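Local coordinates for flagellar regulatory protein C (Vibrio cholerae, PDB 4QHS) that probably activates sigma-54-dependent transcription of flagellar genes, its AAA+ ATPase domain assembling into a heptamer that binds and hydrolyses ATP, at residues 47-52 with 183-188; 136-141 with 147-152; 160-165 with 173-178; 226-231 with 254-259. All coordinates share one frame; numbering follows the deposited sequence.

Interaction 1: residues 47-52 with 183-188; sequences SGSGKE and LTWPAL
Trp185 turns the pyrrole edge of its indole to the backbone of Ser49. The carbonyl O of Ser49 lies close to the ring plane, 2.9 Å from Trp185 NE1, but the N-H points at it poorly, with an angle of 119° at the hydrogen, and the hydrogen bond is weak. The angle reflects the placement of Ser49 O, which is almost as near Trp185 CD1 (3.1 Å) and so faces the NE1-CD1 side of the ring. Ser49 OG reaches the same corner, 3.6 Å from Trp185 CD1, although its hydrogen-bonding partner is Pro46 O within its own loop. More loosely, Lys51 passes its CG obliquely by the ring, 4.5 Å from Trp185 CD1, while its NZ is taken up by the carbonyls of Ile43 and Gly45.

The indole is carried there by a side chain whose CG lies opposite the backbone N (chi1 -163°), and Pro186 CD lies over one of its faces, offset toward the rim. Leu27 and Leu28 of helix 23-35 and Met54 of helix 51-61 also touch it. Its backbone is tied to Leu44, continuing the edge of the parallel sheet beyond strand 182-184.

Residues 47-52 belong to the P-loop, the Walker A sequence of AAA+ ATPases, here without nucleotide. Gly50 has positive phi (78°), and its backbone passes beside Trp185. With one bent N-H bond spanning the contact, the fit between P-loop and indole rests more on shape than on strong polar bonding.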
# COMPACT_ATOMS: atom_id res chain seq x y z
N SER A 47 -20.44 8.24 -30.71
CA SER A 47 -21.47 8.65 -29.77
C SER A 47 -22.06 9.95 -30.28
O SER A 47 -21.43 10.65 -31.08
CB SER A 47 -20.91 8.83 -28.36
OG SER A 47 -20.36 7.63 -27.84
N GLY A 48 -23.26 10.27 -29.81
CA GLY A 48 -23.92 11.51 -30.17
C GLY A 48 -24.06 11.67 -31.66
O GLY A 48 -23.88 12.76 -32.19
N SER A 49 -24.36 10.57 -32.34
CA SER A 49 -24.56 10.55 -33.77
C SER A 49 -25.97 10.05 -34.09
O SER A 49 -26.19 9.47 -35.14
CB SER A 49 -23.52 9.67 -34.46
OG SER A 49 -23.73 8.29 -34.20
N GLY A 50 -26.90 10.27 -33.17
CA GLY A 50 -28.30 9.91 -33.38
C GLY A 50 -28.67 8.44 -33.23
O GLY A 50 -29.75 8.04 -33.64
N LYS A 51 -27.79 7.64 -32.62
CA LYS A 51 -28.03 6.20 -32.45
C LYS A 51 -29.27 5.87 -31.65
O LYS A 51 -29.89 4.83 -31.86
CB LYS A 51 -26.85 5.54 -31.73
CG LYS A 51 -25.64 5.25 -32.57
CD LYS A 51 -24.69 4.38 -31.75
CE LYS A 51 -23.29 4.43 -32.29
NZ LYS A 51 -22.42 3.45 -31.61
N GLU A 52 -29.59 6.74 -30.70
CA GLU A 52 -30.60 6.47 -29.69
C GLU A 52 -31.96 6.18 -30.31
O GLU A 52 -32.76 5.42 -29.76
CB GLU A 52 -30.70 7.65 -28.72
CG GLU A 52 -31.22 8.96 -29.32
CD GLU A 52 -30.16 9.76 -30.06
OE1 GLU A 52 -29.07 9.22 -30.32
OE2 GLU A 52 -30.42 10.94 -30.37
N LEU A 183 -24.73 -2.90 -37.15
CA LEU A 183 -25.07 -1.82 -38.02
C LEU A 183 -24.22 -0.63 -37.67
O LEU A 183 -24.26 -0.13 -36.58
CB LEU A 183 -26.54 -1.48 -37.87
CG LEU A 183 -27.49 -2.61 -38.20
CD1 LEU A 183 -28.86 -2.21 -37.97
CD2 LEU A 183 -27.32 -2.96 -39.61
N THR A 184 -23.43 -0.19 -38.62
CA THR A 184 -22.54 0.90 -38.38
C THR A 184 -23.13 2.21 -38.87
O THR A 184 -23.22 2.47 -40.04
CB THR A 184 -21.18 0.64 -38.98
OG1 THR A 184 -20.62 -0.53 -38.39
CG2 THR A 184 -20.28 1.78 -38.70
N TRP A 185 -23.50 3.05 -37.93
CA TRP A 185 -24.12 4.31 -38.18
C TRP A 185 -23.07 5.39 -38.35
O TRP A 185 -22.58 5.93 -37.38
CB TRP A 185 -24.98 4.62 -36.98
CG TRP A 185 -25.94 5.62 -37.19
CD1 TRP A 185 -25.91 6.87 -36.72
CD2 TRP A 185 -27.13 5.50 -37.95
NE1 TRP A 185 -27.01 7.55 -37.13
CE2 TRP A 185 -27.77 6.73 -37.90
CE3 TRP A 185 -27.70 4.47 -38.68
CZ2 TRP A 185 -28.96 6.96 -38.54
CZ3 TRP A 185 -28.88 4.70 -39.31
CH2 TRP A 185 -29.50 5.93 -39.24
N PRO A 186 -22.71 5.71 -39.58
CA PRO A 186 -21.57 6.58 -39.87
C PRO A 186 -21.62 7.99 -39.29
O PRO A 186 -22.63 8.48 -38.88
CB PRO A 186 -21.62 6.65 -41.38
CG PRO A 186 -23.05 6.60 -41.69
CD PRO A 186 -23.76 5.88 -40.59
N ALA A 187 -20.48 8.62 -39.28
CA ALA A 187 -20.38 9.95 -38.75
C ALA A 187 -21.01 10.93 -39.72
O ALA A 187 -21.11 10.65 -40.88
CB ALA A 187 -18.96 10.30 -38.53
N LEU A 188 -21.45 12.06 -39.20
CA LEU A 188 -22.17 13.04 -39.98
C LEU A 188 -21.50 13.46 -41.28
O LEU A 188 -22.15 13.63 -42.27
CB LEU A 188 -22.41 14.27 -39.13
CG LEU A 188 -23.75 14.93 -39.26
CD1 LEU A 188 -24.71 13.88 -39.64
CD2 LEU A 188 -24.15 15.57 -37.97

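Interaction 2: residues 136-141 with 147-152; sequences REVERL and IKLDVR
Val138 and Ile147 form an antiparallel hydrogen-bonded pair, Glu137 and Lys148 the adjoining non-hydrogen-bonded pair, and a third backbone bond runs from Leu149 N to Arg136 O at 3.1 Å. Ile147 N lies only 2.6 Å from Val138 O, and Val138 N returns a bond to Ile147 O at 2.9 Å. The Leu149 bond falls where the chain leaves helix 123-135 and Arg136 takes positive phi.

This two-stranded hairpin directly precedes strand 152-157 of the central sheet. In that place it corresponds to the pre-sensor 1 insertion of sigma-54 activators and related AAA+ proteins.

On the face of Val138, this side chain and Leu149 meet at a slant: Val138 CG1 is 3.7 Å from Leu149 CD1 and 4.1 Å from Ile147 CB. Val138 CG1 is put there by a chi1 of 61°, which sets it between the backbone N and carbonyl carbon. Phe87 and Val132 extend this apolar patch. On the other face Glu137 and Lys148 run side by side in the same direction. Glu137 OE2 touches Lys148 CD at 3.5 Å, yet stays 4.5 Å from Lys148 NZ, beyond a salt bridge.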
# COMPACT_ATOMS: atom_id res chain seq x y z
N ARG A 136 -31.18 -17.00 -20.59
CA ARG A 136 -32.39 -16.24 -20.63
C ARG A 136 -33.02 -16.24 -19.25
O ARG A 136 -34.17 -16.53 -19.11
CB ARG A 136 -33.32 -16.82 -21.66
CG ARG A 136 -33.12 -16.27 -23.02
CD ARG A 136 -32.76 -14.80 -22.95
NE ARG A 136 -32.22 -14.27 -24.19
CZ ARG A 136 -31.97 -12.98 -24.40
NH1 ARG A 136 -32.23 -12.11 -23.45
NH2 ARG A 136 -31.49 -12.58 -25.56
N GLU A 137 -32.23 -15.90 -18.26
CA GLU A 137 -32.61 -15.80 -16.86
C GLU A 137 -31.72 -14.77 -16.20
O GLU A 137 -30.56 -14.58 -16.60
CB GLU A 137 -32.48 -17.14 -16.14
CG GLU A 137 -33.55 -18.15 -16.48
CD GLU A 137 -33.36 -19.47 -15.76
OE1 GLU A 137 -32.34 -19.62 -15.05
OE2 GLU A 137 -34.23 -20.36 -15.91
N VAL A 138 -32.24 -14.13 -15.17
CA VAL A 138 -31.47 -13.18 -14.42
C VAL A 138 -31.65 -13.37 -12.93
O VAL A 138 -32.60 -13.95 -12.50
CB VAL A 138 -31.78 -11.75 -14.82
CG1 VAL A 138 -33.20 -11.44 -14.58
CG2 VAL A 138 -30.92 -10.82 -14.08
N GLU A 139 -30.69 -12.90 -12.17
CA GLU A 139 -30.71 -13.01 -10.75
C GLU A 139 -30.37 -11.68 -10.19
O GLU A 139 -29.52 -11.03 -10.70
CB GLU A 139 -29.63 -13.95 -10.30
CG GLU A 139 -30.12 -15.24 -9.85
CD GLU A 139 -29.31 -16.35 -10.42
OE1 GLU A 139 -28.98 -16.29 -11.62
OE2 GLU A 139 -29.01 -17.29 -9.66
N ARG A 140 -31.03 -11.29 -9.13
CA ARG A 140 -30.74 -10.03 -8.51
C ARG A 140 -29.52 -10.17 -7.65
O ARG A 140 -29.22 -11.24 -7.20
CB ARG A 140 -31.92 -9.59 -7.66
CG ARG A 140 -33.05 -8.95 -8.41
CD ARG A 140 -34.19 -8.76 -7.50
NE ARG A 140 -35.36 -8.24 -8.16
CZ ARG A 140 -36.46 -7.88 -7.53
NH1 ARG A 140 -36.53 -8.00 -6.24
NH2 ARG A 140 -37.48 -7.42 -8.18
N LEU A 141 -28.82 -9.07 -7.42
CA LEU A 141 -27.67 -9.09 -6.52
C LEU A 141 -28.13 -9.52 -5.13
O LEU A 141 -29.15 -9.05 -4.63
CB LEU A 141 -26.99 -7.71 -6.45
CG LEU A 141 -26.25 -7.15 -7.67
CD1 LEU A 141 -25.57 -5.83 -7.30
CD2 LEU A 141 -25.23 -8.12 -8.20
N ILE A 147 -34.92 -15.19 -12.27
CA ILE A 147 -36.14 -14.78 -12.95
C ILE A 147 -36.04 -15.09 -14.44
O ILE A 147 -35.09 -14.67 -15.11
CB ILE A 147 -36.42 -13.28 -12.75
CG1 ILE A 147 -36.60 -12.95 -11.26
CG2 ILE A 147 -37.66 -12.84 -13.52
CD1 ILE A 147 -35.52 -12.04 -10.71
N LYS A 148 -37.00 -15.85 -14.95
CA LYS A 148 -37.10 -16.14 -16.38
C LYS A 148 -37.26 -14.85 -17.19
O LYS A 148 -38.05 -13.97 -16.81
CB LYS A 148 -38.29 -17.05 -16.66
CG LYS A 148 -37.94 -18.30 -17.43
CD LYS A 148 -37.60 -19.45 -16.49
CE LYS A 148 -38.86 -20.12 -15.94
NZ LYS A 148 -38.53 -21.23 -14.98
N LEU A 149 -36.59 -14.76 -18.32
CA LEU A 149 -36.62 -13.57 -19.14
C LEU A 149 -37.12 -13.79 -20.54
O LEU A 149 -36.94 -14.83 -21.11
CB LEU A 149 -35.23 -12.97 -19.21
CG LEU A 149 -34.74 -12.19 -18.02
CD1 LEU A 149 -33.38 -11.67 -18.27
CD2 LEU A 149 -35.66 -11.05 -17.77
N ASP A 150 -37.74 -12.77 -21.09
CA ASP A 150 -38.23 -12.74 -22.47
C ASP A 150 -37.99 -11.32 -22.99
O ASP A 150 -38.90 -10.50 -23.02
CB ASP A 150 -39.72 -13.11 -22.54
CG ASP A 150 -40.30 -12.95 -23.96
OD1 ASP A 150 -39.60 -13.26 -24.95
OD2 ASP A 150 -41.47 -12.52 -24.08
N VAL A 151 -36.74 -11.05 -23.36
CA VAL A 151 -36.29 -9.68 -23.61
C VAL A 151 -35.36 -9.61 -24.84
O VAL A 151 -34.40 -10.37 -24.96
CB VAL A 151 -35.54 -9.10 -22.37
CG1 VAL A 151 -34.96 -7.72 -22.67
CG2 VAL A 151 -36.46 -9.04 -21.15
N ARG A 152 -35.66 -8.68 -25.74
CA ARG A 152 -34.85 -8.44 -26.92
C ARG A 152 -33.75 -7.47 -26.56
O ARG A 152 -34.00 -6.43 -25.93
CB ARG A 152 -35.71 -7.87 -28.06
CG ARG A 152 -35.18 -8.13 -29.47
CD ARG A 152 -34.53 -6.91 -30.10
NE ARG A 152 -33.96 -7.24 -31.41
CZ ARG A 152 -34.60 -7.14 -32.57
NH1 ARG A 152 -35.85 -6.71 -32.61
NH2 ARG A 152 -33.98 -7.48 -33.71

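Interaction 3: residues 160-165 with 173-178. With EDO (1,2-ethanediol), chain H.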
# COMPACT_ATOMS: atom_id res chain seq x y z
N ASP A 160 -14.47 -0.04 -31.71
CA ASP A 160 -14.27 -1.28 -32.43
C ASP A 160 -14.17 -2.37 -31.43
O ASP A 160 -13.21 -2.43 -30.71
CB ASP A 160 -12.97 -1.19 -33.24
CG ASP A 160 -12.65 -2.45 -34.01
OD1 ASP A 160 -13.25 -3.49 -33.78
OD2 ASP A 160 -11.76 -2.41 -34.86
N LEU A 161 -15.17 -3.23 -31.38
CA LEU A 161 -15.27 -4.23 -30.33
C LEU A 161 -14.41 -5.44 -30.60
O LEU A 161 -13.94 -6.07 -29.70
CB LEU A 161 -16.71 -4.67 -30.13
CG LEU A 161 -17.68 -3.85 -29.30
CD1 LEU A 161 -18.98 -4.57 -29.22
CD2 LEU A 161 -17.17 -3.59 -27.94
N LYS A 162 -14.24 -5.78 -31.85
CA LYS A 162 -13.31 -6.85 -32.21
C LYS A 162 -11.89 -6.54 -31.70
O LYS A 162 -11.21 -7.42 -31.15
CB LYS A 162 -13.32 -7.05 -33.73
CG LYS A 162 -12.30 -8.03 -34.28
CD LYS A 162 -12.51 -8.21 -35.79
CE LYS A 162 -11.37 -8.99 -36.46
NZ LYS A 162 -11.35 -10.44 -36.07
N GLN A 163 -11.44 -5.30 -31.84
CA GLN A 163 -10.10 -4.96 -31.36
C GLN A 163 -10.07 -4.93 -29.83
O GLN A 163 -9.08 -5.34 -29.22
CB GLN A 163 -9.62 -3.65 -31.99
CG GLN A 163 -9.28 -3.86 -33.49
CD GLN A 163 -8.56 -2.70 -34.17
OE1 GLN A 163 -7.38 -2.81 -34.53
NE2 GLN A 163 -9.28 -1.61 -34.40
N TYR A 164 -11.17 -4.49 -29.23
CA TYR A 164 -11.33 -4.48 -27.78
C TYR A 164 -11.24 -5.90 -27.22
O TYR A 164 -10.67 -6.13 -26.14
CB TYR A 164 -12.67 -3.81 -27.41
CG TYR A 164 -12.61 -2.98 -26.15
CD1 TYR A 164 -11.55 -2.12 -25.91
CD2 TYR A 164 -13.63 -3.05 -25.20
CE1 TYR A 164 -11.49 -1.36 -24.74
CE2 TYR A 164 -13.58 -2.29 -24.04
CZ TYR A 164 -12.51 -1.44 -23.81
OH TYR A 164 -12.47 -0.69 -22.65
N VAL A 165 -11.79 -6.86 -27.95
CA VAL A 165 -11.57 -8.28 -27.65
C VAL A 165 -10.08 -8.62 -27.71
O VAL A 165 -9.54 -9.24 -26.79
CB VAL A 165 -12.32 -9.19 -28.64
CG1 VAL A 165 -11.85 -10.64 -28.51
CG2 VAL A 165 -13.81 -9.06 -28.45
N ASP A 173 -16.55 -14.62 -26.35
CA ASP A 173 -17.83 -15.33 -26.49
C ASP A 173 -18.99 -14.33 -26.47
O ASP A 173 -19.97 -14.49 -27.20
CB ASP A 173 -18.01 -16.38 -25.39
CG ASP A 173 -17.67 -15.86 -24.00
OD1 ASP A 173 -17.79 -14.63 -23.78
OD2 ASP A 173 -17.28 -16.67 -23.13
N LEU A 174 -18.86 -13.28 -25.66
CA LEU A 174 -19.89 -12.24 -25.61
C LEU A 174 -19.89 -11.40 -26.89
O LEU A 174 -20.95 -10.97 -27.37
CB LEU A 174 -19.69 -11.33 -24.40
CG LEU A 174 -20.71 -10.22 -24.19
CD1 LEU A 174 -22.13 -10.80 -24.03
CD2 LEU A 174 -20.33 -9.43 -22.97
N TYR A 175 -18.70 -11.19 -27.45
CA TYR A 175 -18.58 -10.43 -28.68
C TYR A 175 -19.40 -11.09 -29.78
O TYR A 175 -20.19 -10.43 -30.42
CB TYR A 175 -17.12 -10.29 -29.11
CG TYR A 175 -16.91 -9.82 -30.53
CD1 TYR A 175 -17.10 -8.49 -30.89
CD2 TYR A 175 -16.50 -10.71 -31.51
CE1 TYR A 175 -16.90 -8.06 -32.19
CE2 TYR A 175 -16.29 -10.29 -32.81
CZ TYR A 175 -16.50 -8.97 -33.14
OH TYR A 175 -16.29 -8.56 -34.44
N TYR A 176 -19.26 -12.38 -29.93
CA TYR A 176 -19.96 -13.08 -30.96
C TYR A 176 -21.46 -13.08 -30.74
O TYR A 176 -22.21 -12.91 -31.67
CB TYR A 176 -19.43 -14.50 -31.14
CG TYR A 176 -18.23 -14.56 -32.03
CD1 TYR A 176 -18.30 -14.13 -33.32
CD2 TYR A 176 -17.03 -15.01 -31.57
CE1 TYR A 176 -17.23 -14.16 -34.13
CE2 TYR A 176 -15.95 -15.04 -32.38
CZ TYR A 176 -16.05 -14.61 -33.66
OH TYR A 176 -14.98 -14.64 -34.48
N ARG A 177 -21.89 -13.24 -29.51
CA ARG A 177 -23.30 -13.19 -29.23
C ARG A 177 -23.94 -11.85 -29.50
O ARG A 177 -25.04 -11.78 -29.95
CB ARG A 177 -23.58 -13.65 -27.82
CG ARG A 177 -23.88 -15.07 -27.75
CD ARG A 177 -24.20 -15.46 -26.38
NE ARG A 177 -24.62 -16.84 -26.31
CZ ARG A 177 -25.88 -17.24 -26.36
NH1 ARG A 177 -26.86 -16.38 -26.49
NH2 ARG A 177 -26.15 -18.52 -26.29
N LEU A 178 -23.24 -10.79 -29.23
CA LEU A 178 -23.82 -9.46 -29.44
C LEU A 178 -23.64 -8.92 -30.86
O LEU A 178 -24.23 -7.89 -31.21
CB LEU A 178 -23.20 -8.47 -28.45
CG LEU A 178 -23.63 -8.60 -26.98
CD1 LEU A 178 -22.77 -7.69 -26.12
CD2 LEU A 178 -25.08 -8.25 -26.83
C1 EDO H . -14.28 -15.29 -23.09
O1 EDO H . -14.59 -15.70 -24.44
C2 EDO H . -12.84 -14.78 -22.94
O2 EDO H . -12.52 -13.80 -23.95
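The ring of Tyr175 presents an edge to Leu161, whose CB lies near the ring plane, 3.9 Å from Tyr175 CD1, while Val165 CG2 approaches the ring obliquely. Tyr175 sets its own CD2 over the centre of one face of the Tyr176 ring, 4.1 Å above the plane. The Tyr175 ring lies between two nearly antiparallel helices, 161-165 and 173-178, whose axes run 166° apart and come within 10.3 Å. They link the fourth and fifth strands, in chain order, of the AAA+ alpha/beta core, 152-157 and 182-184.

Tyr175 spans this distance because its CG points opposite the backbone N (chi1 165°), which carries the ring across to the first turn of the facing helix. There Tyr175 OH lies against the aliphatic start of Lys162, 3.4 Å from Lys162 CB. Nearer the ring's root, Val165 CG2 packs on Tyr175 CB at 3.6 Å. That first turn is N-capped by Asp160, whose OD1 accepts from Gln163 N.

Arg171, just before the second helix, and Arg177 within it match the arginine fingers that related sigma-54 activators extend to an adjacent ATPase site. Consistently, Asp173 packs on Arg235, and Tyr176 on Glu236, of a neighbouring subunit. Asp173 OD2 forms a salt bridge with Arg171. At the helix start a 1,2-ethanediol, probably from the crystallisation liquor, is hydrogen-bonded to Glu172 N, and its O1 accepts from Asp173 N at 2.9 Å.

Interaction 4: residues 226-231 with 254-259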
# COMPACT_ATOMS: atom_id res chain seq x y z
N LEU A 226 -23.49 22.62 -44.30
CA LEU A 226 -23.11 21.45 -45.05
C LEU A 226 -21.63 21.28 -45.20
O LEU A 226 -21.17 20.20 -45.37
CB LEU A 226 -23.73 21.47 -46.43
CG LEU A 226 -25.23 21.28 -46.46
CD1 LEU A 226 -25.68 21.27 -47.86
CD2 LEU A 226 -25.58 19.99 -45.84
N ASN A 227 -20.89 22.35 -45.15
CA ASN A 227 -19.48 22.29 -45.44
C ASN A 227 -18.62 22.23 -44.21
O ASN A 227 -17.46 22.56 -44.27
CB ASN A 227 -19.06 23.49 -46.28
CG ASN A 227 -19.25 23.28 -47.78
OD1 ASN A 227 -18.40 22.73 -48.46
ND2 ASN A 227 -20.37 23.73 -48.29
N TYR A 228 -19.18 21.84 -43.09
CA TYR A 228 -18.41 21.78 -41.89
C TYR A 228 -18.27 20.33 -41.59
O TYR A 228 -19.22 19.60 -41.71
CB TYR A 228 -19.15 22.49 -40.79
CG TYR A 228 -18.51 22.41 -39.45
CD1 TYR A 228 -17.27 22.93 -39.24
CD2 TYR A 228 -19.15 21.83 -38.39
CE1 TYR A 228 -16.69 22.87 -38.03
CE2 TYR A 228 -18.56 21.76 -37.17
CZ TYR A 228 -17.33 22.29 -36.99
OH TYR A 228 -16.74 22.24 -35.79
N PRO A 229 -17.08 19.89 -41.22
CA PRO A 229 -16.82 18.47 -41.03
C PRO A 229 -17.49 17.81 -39.83
O PRO A 229 -17.45 16.62 -39.72
CB PRO A 229 -15.31 18.41 -40.90
CG PRO A 229 -14.91 19.71 -40.63
CD PRO A 229 -15.84 20.66 -41.21
N TRP A 230 -18.12 18.58 -38.96
CA TRP A 230 -18.84 18.06 -37.81
C TRP A 230 -18.11 17.08 -36.91
O TRP A 230 -18.55 16.00 -36.69
CB TRP A 230 -20.19 17.51 -38.21
CG TRP A 230 -20.99 18.56 -38.77
CD1 TRP A 230 -21.29 18.74 -40.05
CD2 TRP A 230 -21.58 19.64 -38.06
NE1 TRP A 230 -22.03 19.84 -40.21
CE2 TRP A 230 -22.23 20.42 -39.00
CE3 TRP A 230 -21.61 20.01 -36.73
CZ2 TRP A 230 -22.91 21.55 -38.66
CZ3 TRP A 230 -22.27 21.12 -36.40
CH2 TRP A 230 -22.93 21.88 -37.34
N PRO A 231 -16.99 17.51 -36.37
CA PRO A 231 -16.24 16.69 -35.44
C PRO A 231 -17.09 16.13 -34.31
O PRO A 231 -16.82 15.05 -33.87
CB PRO A 231 -15.21 17.67 -34.89
CG PRO A 231 -15.54 18.96 -35.44
CD PRO A 231 -16.32 18.77 -36.64
N GLN A 254 -24.53 31.93 -38.21
CA GLN A 254 -24.48 31.26 -36.93
C GLN A 254 -23.09 30.62 -36.72
O GLN A 254 -22.33 30.44 -37.68
CB GLN A 254 -25.59 30.23 -36.85
CG GLN A 254 -25.16 28.85 -37.27
CD GLN A 254 -24.81 28.76 -38.72
OE1 GLN A 254 -23.69 28.41 -39.08
NE2 GLN A 254 -25.79 29.05 -39.58
N SER A 255 -22.75 30.29 -35.48
CA SER A 255 -21.36 30.24 -35.07
C SER A 255 -20.74 28.85 -34.95
O SER A 255 -21.38 27.89 -34.52
CB SER A 255 -21.21 30.96 -33.72
OG SER A 255 -21.70 32.28 -33.80
N GLU A 256 -19.47 28.77 -35.33
CA GLU A 256 -18.65 27.62 -34.96
C GLU A 256 -17.11 27.80 -34.94
O GLU A 256 -16.41 26.99 -35.53
CB GLU A 256 -18.99 26.46 -35.90
CG GLU A 256 -19.21 26.89 -37.31
CD GLU A 256 -20.12 25.95 -38.06
OE1 GLU A 256 -19.76 25.58 -39.19
OE2 GLU A 256 -21.19 25.60 -37.51
N HIS A 257 -16.56 28.81 -34.25
CA HIS A 257 -17.26 29.85 -33.48
C HIS A 257 -16.50 31.16 -33.70
O HIS A 257 -15.31 31.24 -33.41
CB HIS A 257 -17.32 29.48 -31.99
CG HIS A 257 -18.18 30.40 -31.17
ND1 HIS A 257 -17.74 31.63 -30.72
CD2 HIS A 257 -19.44 30.26 -30.69
CE1 HIS A 257 -18.70 32.21 -30.02
NE2 HIS A 257 -19.74 31.40 -29.99
N ILE A 258 -17.20 32.18 -34.23
CA ILE A 258 -16.60 33.42 -34.74
C ILE A 258 -15.54 33.02 -35.80
O ILE A 258 -14.51 33.69 -35.99
CB ILE A 258 -16.05 34.35 -33.56
CG1 ILE A 258 -16.37 35.84 -33.83
CG2 ILE A 258 -14.58 34.12 -33.18
CD1 ILE A 258 -15.55 36.48 -34.93
N LEU A 259 -15.88 31.95 -36.52
CA LEU A 259 -15.04 31.25 -37.50
C LEU A 259 -13.98 30.39 -36.80
O LEU A 259 -14.07 30.13 -35.60
CB LEU A 259 -14.39 32.22 -38.50
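Glu256 lays its carboxylate over one face of the Tyr228 ring, with OE1 3.4 Å from Tyr228 CG and the two planes tilted 38° to each other. OE1 stands toward the root of the ring, also 3.5 Å from Tyr228 CB. Tyr228 CG is anti to the backbone N (chi1 176°), which turns the ring toward Glu256. Over the opposite face, toward the rim, lies the backbone N of Trp230. Glu256 OE2 approaches the indole, 4.1 Å from Trp230 CH2, with the carboxylate almost perpendicular to it (85°).

This oxygen is buried by the contact and has no polar partner in the model. A carboxylate held against aromatic carbon would probably be easier to protonate than one in water. Tyr228 OH bonds to Glu236 and Trp230 NE1 to Leu225 O. From His257 onward the chain is poorly ordered.

Tyr-Pro-Trp-Pro followed by Gly-Asn is a sequence familiar from the lid of sigma-54 activators. Here it forms the turn between helices 219-226 and 233-247. Trp230 packs on Leu237 of helix 233-247 and Ile195 of helix 195-208, while the chain around Glu256 comes back past this turn after leaving helix 233-247.

Interaction 1 is the buried contact, near the centre of the chain, where a backbone carbonyl meets an indole edge. The others are partly buried. Interaction 2 relies on regular backbone bonding at one end of the molecule, interaction 3 on apolar packing around a tyrosine, and interaction 4, in the lid, on a carboxylate against aromatic rings. Interaction 1 is linked to two of them: helix 172-178 of interaction 3 leads along the chain to its strand 182-184 without contact, and its Leu188 packs on Trp230 of interaction 4, joining core to lid. Interactions 2 and 4 lie farthest apart, their centres 46 Å from each other on opposite sides of the chain's centre.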